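Replisome organizer (Bacillus phage SPP1, PDB 1NO1) probably acts in phage DNA replication as a helicase loader and inhibitor, bringing the replicative helicase into the replisome. Local coordinates at residues V7-A12 and E43-N48. Sequence-based numbering, arbitrary orientation.
Sequences VQILKA and EEIMNN
Ile9 and Ala12 meet Ile45 and Met46 without any ring, amide or carboxylate between them, so there are no faces or edges to match: the contact is made by methyl groups, a methylene and one selenium. It is a worked example of how two helical segments can meet through apolar packing, with no hydrogen bond crossing between residues 7-12 and 43-48. The terminal methyl of Ile9 does most of the touching on its side. Its CD1 lies 3.9 Å from Ile45 CG2 and equally close to the CG methylene of Met46, so one methyl touches two successive side chains of the facing helix. Ile45 offers its short branch: with chi1 at -59° CG1 lies beside the backbone N, which leaves CG2 anti to that N and facing Ile9, the two side chains crossing nearly at right angles. The Ile45 side chain also touches Tyr40 and Leu65.

Met46, present as selenomethionine, runs past Ile9 in the opposite sense. Bends at chi2 and at chi3 (-34°) curl its chain, so that SE rests between Ile9 CD1 and Ala12 CB, 3.9 Å from the latter, and CE turns back beside the same alanine methyl. Met46 remains partly exposed, whereas the other three residues are buried; Leu42 and Leu49 extend the apolar surface against Ile9 and Ala12.

The axes of the short segments run almost parallel, 11° apart, with a closest approach of 10.7 Å. Helix 26-37 intervenes in sequence and packs on Leu10, around the helix from Ile9. Such pairing of the first and last helices of the modelled region about a shared apolar centre is characteristic of a small, compact, all-helical domain, here the ordered part of a bipartite protein.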
loop_
_atom_site.group_PDB
_atom_site.type_symbol
_atom_site.label_atom_id
_atom_site.label_comp_id
_atom_site.label_asym_id
_atom_site.label_seq_id
_atom_site.Cartn_x
_atom_site.Cartn_y
_atom_site.Cartn_z
ATOM N N VAL A 7 -1.466 7.525 -2.327
ATOM C CA VAL A 7 -1.223 8.093 -1.017
ATOM C C VAL A 7 -2.130 7.431 0.054
ATOM O O VAL A 7 -1.669 7.203 1.188
ATOM C CB VAL A 7 -1.429 9.624 -1.016
ATOM C CG1 VAL A 7 -1.403 10.196 0.405
ATOM C CG2 VAL A 7 -0.396 10.304 -1.884
ATOM N N GLN A 8 -3.395 7.130 -0.272
ATOM C CA GLN A 8 -4.249 6.454 0.713
ATOM C C GLN A 8 -3.828 5.028 1.012
ATOM O O GLN A 8 -3.858 4.630 2.152
ATOM C CB GLN A 8 -5.709 6.316 0.297
ATOM C CG GLN A 8 -6.350 7.438 -0.380
ATOM C CD GLN A 8 -7.872 7.393 -0.210
ATOM O OE1 GLN A 8 -8.610 8.045 -0.977
ATOM N NE2 GLN A 8 -8.351 6.642 0.802
ATOM N N ILE A 9 -3.521 4.237 -0.016
ATOM C CA ILE A 9 -3.049 2.884 0.227
ATOM C C ILE A 9 -1.885 2.928 1.221
ATOM O O ILE A 9 -1.871 2.189 2.207
ATOM C CB ILE A 9 -2.576 2.253 -1.089
ATOM C CG1 ILE A 9 -3.775 2.033 -2.008
ATOM C CG2 ILE A 9 -1.837 0.928 -0.828
ATOM C CD1 ILE A 9 -4.765 1.018 -1.399
ATOM N N LEU A 10 -0.928 3.822 1.008
ATOM C CA LEU A 10 0.233 3.833 1.900
ATOM C C LEU A 10 -0.120 4.280 3.334
ATOM O O LEU A 10 0.485 3.844 4.303
ATOM C CB LEU A 10 1.375 4.671 1.324
ATOM C CG LEU A 10 2.102 4.011 0.135
ATOM C CD1 LEU A 10 2.895 5.022 -0.677
ATOM C CD2 LEU A 10 3.018 2.856 0.586
ATOM N N LYS A 11 -1.115 5.134 3.463
ATOM C CA LYS A 11 -1.544 5.599 4.789
ATOM C C LYS A 11 -2.226 4.452 5.549
ATOM O O LYS A 11 -2.150 4.375 6.776
ATOM C CB LYS A 11 -2.471 6.808 4.637
ATOM C CG LYS A 11 -3.291 7.171 5.860
ATOM C CD LYS A 11 -2.607 8.225 6.735
ATOM C CE LYS A 11 -3.430 8.517 7.994
ATOM N NZ LYS A 11 -2.870 9.730 8.713
ATOM N N ALA A 12 -2.861 3.544 4.815
ATOM C CA ALA A 12 -3.527 2.403 5.436
ATOM C C ALA A 12 -2.503 1.362 5.935
ATOM O O ALA A 12 -2.642 0.800 7.046
ATOM C CB ALA A 12 -4.554 1.779 4.469
ATOM N N GLU A 43 -10.606 0.480 -4.817
ATOM C CA GLU A 43 -11.438 -0.427 -4.031
ATOM C C GLU A 43 -10.869 -1.858 -3.947
ATOM O O GLU A 43 -10.781 -2.430 -2.866
ATOM C CB GLU A 43 -12.942 -0.399 -4.490
ATOM C CG GLU A 43 -13.885 -1.108 -3.521
ATOM C CD GLU A 43 -15.345 -1.186 -3.938
ATOM O OE1 GLU A 43 -15.711 -0.769 -5.054
ATOM O OE2 GLU A 43 -16.158 -1.675 -3.126
ATOM N N GLU A 44 -10.442 -2.416 -5.076
ATOM C CA GLU A 44 -9.889 -3.773 -5.083
ATOM C C GLU A 44 -8.632 -3.940 -4.239
ATOM O O GLU A 44 -8.531 -4.909 -3.500
ATOM C CB GLU A 44 -9.657 -4.299 -6.523
ATOM N N ILE A 45 -7.693 -3.001 -4.339
ATOM C CA ILE A 45 -6.426 -3.065 -3.624
ATOM C C ILE A 45 -6.574 -2.899 -2.104
ATOM O O ILE A 45 -5.850 -3.544 -1.331
ATOM C CB ILE A 45 -5.421 -2.027 -4.228
ATOM C CG1 ILE A 45 -5.190 -2.311 -5.701
ATOM C CG2 ILE A 45 -4.055 -2.075 -3.591
ATOM C CD1 ILE A 45 -4.923 -3.742 -5.993
HETATM N N MSE A 46 -7.483 -2.024 -1.678
HETATM C CA MSE A 46 -7.784 -1.804 -0.269
HETATM C C MSE A 46 -8.334 -3.114 0.350
HETATM O O MSE A 46 -8.032 -3.459 1.500
HETATM C CB MSE A 46 -8.863 -0.697 -0.118
HETATM C CG MSE A 46 -8.395 0.775 0.021
HETATM SE SE MSE A 46 -7.191 1.247 1.607
HETATM C CE MSE A 46 -7.952 0.021 2.907
ATOM N N ASN A 47 -9.211 -3.800 -0.394
ATOM C CA ASN A 47 -9.747 -5.080 0.059
ATOM C C ASN A 47 -8.598 -6.103 0.223
ATOM O O ASN A 47 -8.544 -6.820 1.210
ATOM C CB ASN A 47 -10.809 -5.572 -0.911
ATOM C CG ASN A 47 -11.589 -6.763 -0.385
ATOM O OD1 ASN A 47 -11.612 -7.814 -1.013
ATOM N ND2 ASN A 47 -12.253 -6.598 0.762
ATOM N N ASN A 48 -7.677 -6.150 -0.740
ATOM C CA ASN A 48 -6.524 -7.043 -0.651
ATOM C C ASN A 48 -5.600 -6.726 0.561
ATOM O O ASN A 48 -5.047 -7.642 1.190
ATOM C CB ASN A 48 -5.725 -6.999 -1.953
ATOM C CG ASN A 48 -6.480 -7.603 -3.130
ATOM O OD1 ASN A 48 -7.471 -8.311 -2.945
ATOM N ND2 ASN A 48 -6.021 -7.317 -4.343
#